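PDB 4GEY: porin B from Pseudomonas putida, which forms an outer-membrane beta-barrel channel that probably carries glucose and related sugars selectively into the cell. Local coordinates for residues Asp157-Pro162 with Phe313-Val318; Tyr197-Thr200 with Phe204-Val207; Glu238-Pro243 with Pro249-Leu254. The protein carries 2 engineered substitutions. One frame throughout, in Å; residues are numbered along the deposited sequence.

Contact 1: Asp157-Pro162 with Phe313-Val318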
loop_
_atom_site.group_PDB
_atom_site.type_symbol
_atom_site.label_atom_id
_atom_site.label_comp_id
_atom_site.label_asym_id
_atom_site.label_seq_id
_atom_site.Cartn_x
_atom_site.Cartn_y
_atom_site.Cartn_z
ATOM N N ASP A 157 -3.156 -10.262 1.147
ATOM C CA ASP A 157 -3.099 -11.475 0.330
ATOM C C ASP A 157 -3.104 -11.173 -1.158
ATOM O O ASP A 157 -2.504 -11.888 -1.960
ATOM C CB ASP A 157 -4.271 -12.403 0.651
ATOM C CG ASP A 157 -4.229 -12.910 2.071
ATOM O OD1 ASP A 157 -4.564 -12.109 2.974
ATOM O OD2 ASP A 157 -3.863 -14.093 2.275
ATOM N N PHE A 158 -3.790 -10.107 -1.530
ATOM C CA PHE A 158 -3.984 -9.804 -2.938
ATOM C C PHE A 158 -3.100 -8.632 -3.369
ATOM O O PHE A 158 -2.946 -7.659 -2.618
ATOM C CB PHE A 158 -5.470 -9.516 -3.193
ATOM C CG PHE A 158 -6.381 -10.688 -2.880
ATOM C CD1 PHE A 158 -6.903 -10.860 -1.617
ATOM C CD2 PHE A 158 -6.710 -11.610 -3.859
ATOM C CE1 PHE A 158 -7.738 -11.923 -1.337
ATOM C CE2 PHE A 158 -7.530 -12.669 -3.588
ATOM C CZ PHE A 158 -8.046 -12.832 -2.322
ATOM N N ASN A 159 -2.491 -8.739 -4.553
ATOM C CA ASN A 159 -1.770 -7.607 -5.141
ATOM C C ASN A 159 -0.646 -7.164 -4.204
ATOM O O ASN A 159 -0.236 -6.006 -4.189
ATOM C CB ASN A 159 -2.770 -6.468 -5.418
ATOM C CG ASN A 159 -2.145 -5.268 -6.124
ATOM O OD1 ASN A 159 -2.404 -4.118 -5.762
ATOM N ND2 ASN A 159 -1.324 -5.529 -7.129
ATOM N N SER A 160 -0.162 -8.104 -3.401
ATOM C CA SER A 160 0.816 -7.801 -2.359
ATOM C C SER A 160 2.162 -7.387 -2.929
ATOM O O SER A 160 2.635 -7.976 -3.899
ATOM C CB SER A 160 0.996 -9.007 -1.450
ATOM O OG SER A 160 -0.238 -9.470 -0.973
ATOM N N PHE A 161 2.769 -6.377 -2.305
ATOM C CA PHE A 161 4.077 -5.833 -2.701
ATOM C C PHE A 161 4.736 -5.335 -1.410
ATOM O O PHE A 161 4.033 -4.892 -0.513
ATOM C CB PHE A 161 3.881 -4.688 -3.711
ATOM C CG PHE A 161 5.167 -4.176 -4.338
ATOM C CD1 PHE A 161 5.840 -4.924 -5.299
ATOM C CD2 PHE A 161 5.684 -2.931 -3.983
ATOM C CE1 PHE A 161 7.013 -4.455 -5.867
ATOM C CE2 PHE A 161 6.854 -2.450 -4.553
ATOM C CZ PHE A 161 7.525 -3.210 -5.491
ATOM N N PRO A 162 6.080 -5.422 -1.299
ATOM C CA PRO A 162 6.756 -5.018 -0.050
ATOM C C PRO A 162 6.657 -3.523 0.230
ATOM O O PRO A 162 6.068 -2.755 -0.538
ATOM C CB PRO A 162 8.223 -5.397 -0.292
ATOM C CG PRO A 162 8.194 -6.433 -1.358
ATOM C CD PRO A 162 7.011 -6.063 -2.246
ATOM N N PHE A 313 11.675 -4.856 -10.462
ATOM C CA PHE A 313 10.258 -4.961 -10.130
ATOM C C PHE A 313 9.404 -4.064 -10.995
ATOM O O PHE A 313 9.876 -3.043 -11.500
ATOM C CB PHE A 313 9.986 -4.692 -8.635
ATOM C CG PHE A 313 10.296 -3.279 -8.184
ATOM C CD1 PHE A 313 9.393 -2.247 -8.391
ATOM C CD2 PHE A 313 11.479 -2.992 -7.515
ATOM C CE1 PHE A 313 9.669 -0.958 -7.964
ATOM C CE2 PHE A 313 11.760 -1.696 -7.079
ATOM C CZ PHE A 313 10.848 -0.680 -7.306
ATOM N N ALA A 314 8.136 -4.449 -11.135
ATOM C CA ALA A 314 7.156 -3.667 -11.885
ATOM C C ALA A 314 5.741 -3.909 -11.396
ATOM O O ALA A 314 5.399 -4.996 -10.940
ATOM C CB ALA A 314 7.254 -3.955 -13.366
ATOM N N ASN A 315 4.926 -2.867 -11.482
ATOM C CA ASN A 315 3.514 -2.930 -11.143
ATOM C C ASN A 315 2.730 -2.188 -12.219
ATOM O O ASN A 315 3.150 -1.132 -12.698
ATOM C CB ASN A 315 3.252 -2.270 -9.788
ATOM C CG ASN A 315 3.566 -3.178 -8.612
ATOM O OD1 ASN A 315 2.692 -3.888 -8.105
ATOM N ND2 ASN A 315 4.808 -3.134 -8.145
ATOM N N PHE A 316 1.601 -2.754 -12.606
ATOM C CA PHE A 316 0.698 -2.127 -13.554
ATOM C C PHE A 316 -0.702 -2.278 -12.989
ATOM O O PHE A 316 -1.026 -3.254 -12.306
ATOM C CB PHE A 316 0.776 -2.784 -14.940
ATOM C CG PHE A 316 2.156 -2.805 -15.525
ATOM C CD1 PHE A 316 3.024 -3.862 -15.267
ATOM C CD2 PHE A 316 2.598 -1.766 -16.326
ATOM C CE1 PHE A 316 4.307 -3.878 -15.801
ATOM C CE2 PHE A 316 3.882 -1.775 -16.871
ATOM C CZ PHE A 316 4.735 -2.827 -16.606
ATOM N N THR A 317 -1.548 -1.317 -13.284
ATOM C CA THR A 317 -2.840 -1.297 -12.660
ATOM C C THR A 317 -3.779 -0.652 -13.668
ATOM O O THR A 317 -3.367 0.208 -14.456
ATOM C CB THR A 317 -2.716 -0.535 -11.330
ATOM O OG1 THR A 317 -3.193 -1.330 -10.238
ATOM C CG2 THR A 317 -3.424 0.757 -11.390
ATOM N N VAL A 318 -5.020 -1.115 -13.690
ATOM C CA VAL A 318 -6.007 -0.662 -14.675
ATOM C C VAL A 318 -7.396 -0.672 -14.036
ATOM O O VAL A 318 -7.783 -1.662 -13.397
ATOM C CB VAL A 318 -5.981 -1.543 -15.959
ATOM C CG1 VAL A 318 -7.349 -1.617 -16.603
ATOM C CG2 VAL A 318 -4.968 -1.011 -16.963
HETATM O O HOH W 1 -0.146 -3.599 -9.035
HETATM O O HOH W 2 1.003 -3.748 -5.896
#
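Phe161 drives the edge of its ring at the face of Phe313, an offset edge-to-face pair with planes 61° apart and Phe161 CZ 3.6 Å from Phe313 CD1. This is the tightly packed end of the contact. CG of Phe161 lies opposite the backbone N (chi1 -172°), which extends the ring toward strand 309-319. Asn315 ND2 sits over one face of the ring, 3.4 Å from Phe161 CE1, with the amide plane perpendicular to it; Pro162 CD rests on the opposite face. That same ND2 is hydrogen-bonded to Gln331 OE1 on the next strand, which fixes the turn of the amide.

The other end is loose and wet. Asn159 and Asn315 do not meet directly: one water accepts from Asn159 ND2 and lies 3.0 Å from Asn315 OD1. A second lies between Asn159 O and the same OD1, 2.8 Å from the latter, though other acceptors compete for the protons of both waters. Asn159 OD1 is hydrogen-bonded to Ser173 OG and to Val175 N at the start of helix 175-178. A long loop folded inward and docked on the inner wall, partly through water, is characteristic of porin barrels, where such loops narrow the channel.

Contact 2: Tyr197-Thr200 with Phe204-Val207; sequences YNIT and FVQV. With C8E ((hydroxyethyloxy)tri(ethyloxy)octane), chain C.
Tyr197 and Val205 face each other as an antiparallel hydrogen-bonded pair, and their main chains supply both hydrogen bonds of the contact. Tyr197 N reaches Val205 O at 3.0 Å with an N-H...O angle of 170°, and Val205 N returns to Tyr197 O at 3.1 Å. One residue on, Asn198 and Phe204 form the non-hydrogen-bonded pair.

Apolar contacts gather on the Tyr197-Val205 side. Tyr197 CB lies 3.9 Å from Val205 CG2, the two side chains running side by side in the same direction. Ile199 comes in obliquely, its CD1 4.0 Å from Val205 CG1, while its CG1 lies over a face of the Tyr197 ring. A chi1 of 172° swings the tyrosine ring to the carbonyl side, and its end leads away from Val205.

These are the ends of the hairpin made by strands 190-198 and 203-212, two neighbouring staves of the barrel wall, whose Val205 side carries bound detergent, consistent with a membrane-facing surface. Ile199 and Thr200 both stand across from Phe203, a classic beta bulge where the chain turns its corner.

On the other side of the wall an amide lies against a phenylalanine: Asn198 OD1 is 3.6 Å from Phe204 CB, with the amide plane steeply inclined to the ring. The polar partner of Asn198 ND2 is Gly143 O, to which it gives a hydrogen bond. Lys196 adds a cation-pi contact to the Phe204 ring.

Detergent completes the Val205 side: Val207 CG1 is 3.6 Å from C10 of the C8E molecule, and Val205 CG2 is 3.7 Å from its ether O9.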
loop_
_atom_site.group_PDB
_atom_site.type_symbol
_atom_site.label_atom_id
_atom_site.label_comp_id
_atom_site.label_asym_id
_atom_site.label_seq_id
_atom_site.Cartn_x
_atom_site.Cartn_y
_atom_site.Cartn_z
ATOM N N TYR A 197 -5.775 -22.022 -3.308
ATOM C CA TYR A 197 -5.458 -23.354 -3.789
ATOM C C TYR A 197 -4.008 -23.310 -4.244
ATOM O O TYR A 197 -3.668 -22.560 -5.148
ATOM C CB TYR A 197 -6.408 -23.720 -4.941
ATOM C CG TYR A 197 -6.109 -25.010 -5.708
ATOM C CD1 TYR A 197 -5.339 -26.032 -5.152
ATOM C CD2 TYR A 197 -6.604 -25.199 -7.006
ATOM C CE1 TYR A 197 -5.069 -27.196 -5.864
ATOM C CE2 TYR A 197 -6.343 -26.359 -7.716
ATOM C CZ TYR A 197 -5.570 -27.350 -7.138
ATOM O OH TYR A 197 -5.297 -28.502 -7.830
ATOM N N ASN A 198 -3.157 -24.091 -3.590
ATOM C CA ASN A 198 -1.781 -24.267 -4.025
ATOM C C ASN A 198 -1.685 -25.406 -5.022
ATOM O O ASN A 198 -1.706 -26.570 -4.635
ATOM C CB ASN A 198 -0.882 -24.579 -2.832
ATOM C CG ASN A 198 -0.829 -23.450 -1.832
ATOM O OD1 ASN A 198 -0.349 -22.356 -2.143
ATOM N ND2 ASN A 198 -1.318 -23.704 -0.621
ATOM N N ILE A 199 -1.576 -25.076 -6.304
ATOM C CA ILE A 199 -1.601 -26.087 -7.359
ATOM C C ILE A 199 -0.247 -26.769 -7.433
ATOM O O ILE A 199 -0.130 -27.957 -7.733
ATOM C CB ILE A 199 -1.941 -25.440 -8.723
ATOM C CG1 ILE A 199 -3.355 -24.853 -8.704
ATOM C CG2 ILE A 199 -1.815 -26.424 -9.865
ATOM C CD1 ILE A 199 -3.600 -23.860 -9.801
ATOM N N THR A 200 0.774 -25.999 -7.111
ATOM C CA THR A 200 2.155 -26.384 -7.306
ATOM C C THR A 200 2.874 -25.591 -6.250
ATOM O O THR A 200 2.393 -24.539 -5.847
ATOM C CB THR A 200 2.601 -25.977 -8.735
ATOM O OG1 THR A 200 2.594 -27.129 -9.571
ATOM C CG2 THR A 200 3.974 -25.341 -8.781
ATOM N N PHE A 204 0.008 -20.606 -7.372
ATOM C CA PHE A 204 -1.296 -20.707 -6.717
ATOM C C PHE A 204 -2.367 -19.776 -7.279
ATOM O O PHE A 204 -2.067 -18.785 -7.933
ATOM C CB PHE A 204 -1.187 -20.595 -5.179
ATOM C CG PHE A 204 -0.786 -19.232 -4.663
ATOM C CD1 PHE A 204 -1.737 -18.241 -4.448
ATOM C CD2 PHE A 204 0.521 -18.968 -4.309
ATOM C CE1 PHE A 204 -1.372 -16.998 -3.927
ATOM C CE2 PHE A 204 0.883 -17.734 -3.792
ATOM C CZ PHE A 204 -0.066 -16.752 -3.608
ATOM N N VAL A 205 -3.620 -20.117 -7.019
ATOM C CA VAL A 205 -4.744 -19.264 -7.384
ATOM C C VAL A 205 -5.524 -18.958 -6.120
ATOM O O VAL A 205 -5.457 -19.708 -5.150
ATOM C CB VAL A 205 -5.667 -19.937 -8.431
ATOM C CG1 VAL A 205 -4.922 -20.137 -9.735
ATOM C CG2 VAL A 205 -6.180 -21.249 -7.913
ATOM N N GLN A 206 -6.252 -17.850 -6.117
ATOM C CA GLN A 206 -7.008 -17.462 -4.929
ATOM C C GLN A 206 -8.093 -16.464 -5.250
ATOM O O GLN A 206 -7.980 -15.676 -6.196
ATOM C CB GLN A 206 -6.087 -16.885 -3.856
ATOM C CG GLN A 206 -5.343 -15.630 -4.242
ATOM C CD GLN A 206 -4.542 -15.094 -3.063
ATOM O OE1 GLN A 206 -4.629 -15.631 -1.955
ATOM N NE2 GLN A 206 -3.759 -14.036 -3.290
ATOM N N VAL A 207 -9.142 -16.502 -4.444
ATOM C CA VAL A 207 -10.264 -15.585 -4.583
ATOM C C VAL A 207 -10.669 -15.215 -3.169
ATOM O O VAL A 207 -10.406 -15.969 -2.231
ATOM C CB VAL A 207 -11.453 -16.243 -5.351
ATOM C CG1 VAL A 207 -11.882 -17.535 -4.680
ATOM C CG2 VAL A 207 -12.636 -15.289 -5.469
HETATM C C1 C8E C . -7.485 -13.088 -14.024
HETATM C C2 C8E C . -7.572 -13.653 -12.619
HETATM C C3 C8E C . -7.115 -15.106 -12.652
HETATM C C4 C8E C . -8.192 -16.045 -12.122
HETATM C C5 C8E C . -7.648 -16.959 -11.033
HETATM C C6 C8E C . -8.610 -16.985 -9.849
HETATM C C7 C8E C . -9.255 -18.356 -9.694
HETATM C C8 C8E C . -10.046 -18.494 -8.397
HETATM O O9 C8E C . -9.418 -19.449 -7.560
HETATM C C10 C8E C . -10.330 -20.126 -6.710
HETATM C C11 C8E C . -9.606 -21.035 -5.715
HETATM O O12 C8E C . -10.482 -22.043 -5.245
#

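Contact 3: Glu238-Pro243 with Pro249-Leu254. With C8E ((hydroxyethyloxy)tri(ethyloxy)octane), chain C.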
loop_
_atom_site.group_PDB
_atom_site.type_symbol
_atom_site.label_atom_id
_atom_site.label_comp_id
_atom_site.label_asym_id
_atom_site.label_seq_id
_atom_site.Cartn_x
_atom_site.Cartn_y
_atom_site.Cartn_z
ATOM N N GLU A 238 -6.886 -13.883 -8.069
ATOM C CA GLU A 238 -5.471 -13.745 -8.387
ATOM C C GLU A 238 -4.782 -15.053 -8.707
ATOM O O GLU A 238 -5.108 -16.099 -8.148
ATOM C CB GLU A 238 -4.740 -13.070 -7.230
ATOM C CG GLU A 238 -3.438 -12.414 -7.616
ATOM C CD GLU A 238 -2.818 -11.663 -6.454
ATOM O OE1 GLU A 238 -3.106 -12.024 -5.287
ATOM O OE2 GLU A 238 -2.057 -10.709 -6.707
ATOM N N ALA A 239 -3.822 -14.979 -9.616
ATOM C CA ALA A 239 -2.923 -16.087 -9.879
ATOM C C ALA A 239 -1.530 -15.588 -9.554
ATOM O O ALA A 239 -1.163 -14.478 -9.947
ATOM C CB ALA A 239 -3.021 -16.523 -11.335
ATOM N N VAL A 240 -0.769 -16.389 -8.812
ATOM C CA VAL A 240 0.567 -15.993 -8.373
ATOM C C VAL A 240 1.591 -17.072 -8.719
ATOM O O VAL A 240 1.579 -18.169 -8.154
ATOM C CB VAL A 240 0.591 -15.668 -6.863
ATOM C CG1 VAL A 240 2.007 -15.448 -6.367
ATOM C CG2 VAL A 240 -0.273 -14.452 -6.566
ATOM N N TRP A 241 2.468 -16.752 -9.669
ATOM C CA TRP A 241 3.508 -17.672 -10.126
ATOM C C TRP A 241 4.864 -17.265 -9.529
ATOM O O TRP A 241 5.294 -16.115 -9.682
ATOM C CB TRP A 241 3.578 -17.629 -11.650
ATOM C CG TRP A 241 4.549 -18.587 -12.286
ATOM C CD1 TRP A 241 4.900 -19.821 -11.834
ATOM C CD2 TRP A 241 5.281 -18.379 -13.504
ATOM N NE1 TRP A 241 5.792 -20.406 -12.702
ATOM C CE2 TRP A 241 6.049 -19.539 -13.731
ATOM C CE3 TRP A 241 5.359 -17.326 -14.426
ATOM C CZ2 TRP A 241 6.889 -19.677 -14.842
ATOM C CZ3 TRP A 241 6.185 -17.466 -15.531
ATOM C CH2 TRP A 241 6.941 -18.630 -15.726
ATOM N N SER A 242 5.529 -18.204 -8.852
ATOM C CA SER A 242 6.836 -17.945 -8.243
ATOM C C SER A 242 7.890 -18.888 -8.786
ATOM O O SER A 242 8.356 -19.776 -8.078
ATOM C CB SER A 242 6.771 -18.115 -6.732
ATOM O OG SER A 242 5.753 -17.312 -6.171
ATOM N N PRO A 243 8.278 -18.697 -10.052
ATOM C CA PRO A 243 9.262 -19.603 -10.647
ATOM C C PRO A 243 10.692 -19.228 -10.255
ATOM O O PRO A 243 10.927 -18.165 -9.668
ATOM C CB PRO A 243 9.082 -19.348 -12.134
ATOM C CG PRO A 243 8.728 -17.883 -12.195
ATOM C CD PRO A 243 7.925 -17.588 -10.956
ATOM N N PRO A 249 14.996 -16.506 -7.621
ATOM C CA PRO A 249 13.567 -16.370 -7.313
ATOM C C PRO A 249 12.875 -15.176 -7.974
ATOM O O PRO A 249 13.391 -14.060 -7.975
ATOM C CB PRO A 249 13.559 -16.179 -5.788
ATOM C CG PRO A 249 14.899 -15.620 -5.466
ATOM C CD PRO A 249 15.845 -16.256 -6.444
ATOM N N GLY A 250 11.688 -15.425 -8.514
ATOM C CA GLY A 250 10.804 -14.365 -8.963
ATOM C C GLY A 250 9.388 -14.596 -8.458
ATOM O O GLY A 250 9.078 -15.647 -7.894
ATOM N N GLU A 251 8.524 -13.614 -8.665
ATOM C CA GLU A 251 7.115 -13.744 -8.319
ATOM C C GLU A 251 6.244 -12.901 -9.255
ATOM O O GLU A 251 6.403 -11.687 -9.348
ATOM C CB GLU A 251 6.894 -13.342 -6.862
ATOM C CG GLU A 251 5.473 -13.526 -6.378
ATOM C CD GLU A 251 5.221 -12.808 -5.067
ATOM O OE1 GLU A 251 5.783 -13.236 -4.034
ATOM O OE2 GLU A 251 4.473 -11.806 -5.075
ATOM N N TYR A 252 5.331 -13.550 -9.958
ATOM C CA TYR A 252 4.482 -12.846 -10.907
ATOM C C TYR A 252 3.018 -13.005 -10.523
ATOM O O TYR A 252 2.556 -14.117 -10.305
ATOM C CB TYR A 252 4.748 -13.345 -12.337
ATOM C CG TYR A 252 6.196 -13.182 -12.745
ATOM C CD1 TYR A 252 7.132 -14.159 -12.436
ATOM C CD2 TYR A 252 6.636 -12.042 -13.403
ATOM C CE1 TYR A 252 8.446 -14.022 -12.777
ATOM C CE2 TYR A 252 7.965 -11.895 -13.758
ATOM C CZ TYR A 252 8.860 -12.894 -13.437
ATOM O OH TYR A 252 10.186 -12.783 -13.762
ATOM N N ARG A 253 2.306 -11.886 -10.430
ATOM C CA ARG A 253 0.905 -11.873 -10.024
ATOM C C ARG A 253 0.034 -11.300 -11.108
ATOM O O ARG A 253 0.368 -10.262 -11.680
ATOM C CB ARG A 253 0.694 -10.981 -8.800
ATOM C CG ARG A 253 1.479 -11.367 -7.564
ATOM C CD ARG A 253 0.917 -10.674 -6.345
ATOM N NE ARG A 253 1.547 -11.156 -5.123
ATOM C CZ ARG A 253 0.922 -11.815 -4.154
ATOM N NH1 ARG A 253 -0.376 -12.073 -4.240
ATOM N NH2 ARG A 253 1.610 -12.205 -3.088
ATOM N N LEU A 254 -1.093 -11.955 -11.369
ATOM C CA LEU A 254 -2.102 -11.399 -12.258
ATOM C C LEU A 254 -3.451 -11.496 -11.555
ATOM O O LEU A 254 -3.826 -12.566 -11.068
ATOM C CB LEU A 254 -2.122 -12.131 -13.603
ATOM C CG LEU A 254 -3.320 -11.872 -14.532
ATOM C CD1 LEU A 254 -3.240 -10.530 -15.238
ATOM C CD2 LEU A 254 -3.436 -12.967 -15.547
HETATM C C1 C8E C . -7.485 -13.088 -14.024
HETATM C C2 C8E C . -7.572 -13.653 -12.619
HETATM C C3 C8E C . -7.115 -15.106 -12.652
HETATM C C4 C8E C . -8.192 -16.045 -12.122
HETATM C C5 C8E C . -7.648 -16.959 -11.033
HETATM C C6 C8E C . -8.610 -16.985 -9.849
HETATM C C7 C8E C . -9.255 -18.356 -9.694
HETATM C C8 C8E C . -10.046 -18.494 -8.397
HETATM O O9 C8E C . -9.418 -19.449 -7.560
HETATM C C10 C8E C . -10.330 -20.126 -6.710
HETATM C C11 C8E C . -9.606 -21.035 -5.715
HETATM O O12 C8E C . -10.482 -22.043 -5.245
#
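Arg253 stands beside Val240, a non-hydrogen-bonded antiparallel pair, and stretches along the inner side of the hairpin between two glutamates. Its CB begins 3.5 Å from Glu238 OE2. CG packs against Val240 CG2 at 3.7 Å, and CD runs on past Glu238 OE2. The chain stays extended to NE, which bonds Glu251 OE2 at 3.0 Å; the donor comes from above the carboxylate plane, 40° out of it. CZ lies 3.8 Å from Val240 CG2, so this methyl occupies a face of the guanidinium. NH1, at the edge, forms the salt bridge to Glu238: OE1 is 2.9 Å away and OE2 3.3 Å, both weak bonds. A further weak bond runs from NH1 to Asp157 O. Glu238 is also hydrogen-bonded by Gln206 NE2, Trp292 NE1 and Asn159 N.

Five backbone hydrogen bonds join the strands, four in the Ala239-Leu254 and Trp241-Tyr252 pairs and one from Gly250 N to Pro243 O near the turn. On the outer side Trp241 and Tyr252 lie side by side, planes oblique at 40°. Pro243 CG sits over the centre of the Trp241 ring, while its CD meets the edge of Tyr252 at CD1, 3.8 Å away. Tyr252 OH is hydrogen-bonded to Gln297 OE1, and a bound C8E touches this tyrosine.

A methionine in place of Arg253 would probably leave Glu238 and Glu251 without their shared positive partner, and the Glu251 carboxylate freer to turn. The arginine, together with the N-H donors of Gln206, Trp292 and Asn159, probably favours an ionised Glu238 in its buried place, while aromatic and proline rings give the hairpin a largely apolar outer side.

Overall arrangement
From the N terminus, the chain first passes residues 157-162, in the long loop after strand 145-149, and does not meet their partner on strand 309-319 until some 150 residues later. Contact 1 therefore closes a large loop, and the other two nest inside it. Contact 2 closes a tight turn between strands 190-198 and 203-212; contact 3 follows in series, closing the hairpin of strands 232-245 and 248-259. Strands 203-212 and 232-245 are neighbours, linked by Gln206 O to Glu238 N and Phe204 O to Val240 N. The inward loop bonds to both hairpins, through Asp157 O with Gln206 NE2 and Asn159 N with Glu238 OE2, tying the wall on that side to strand 309-319.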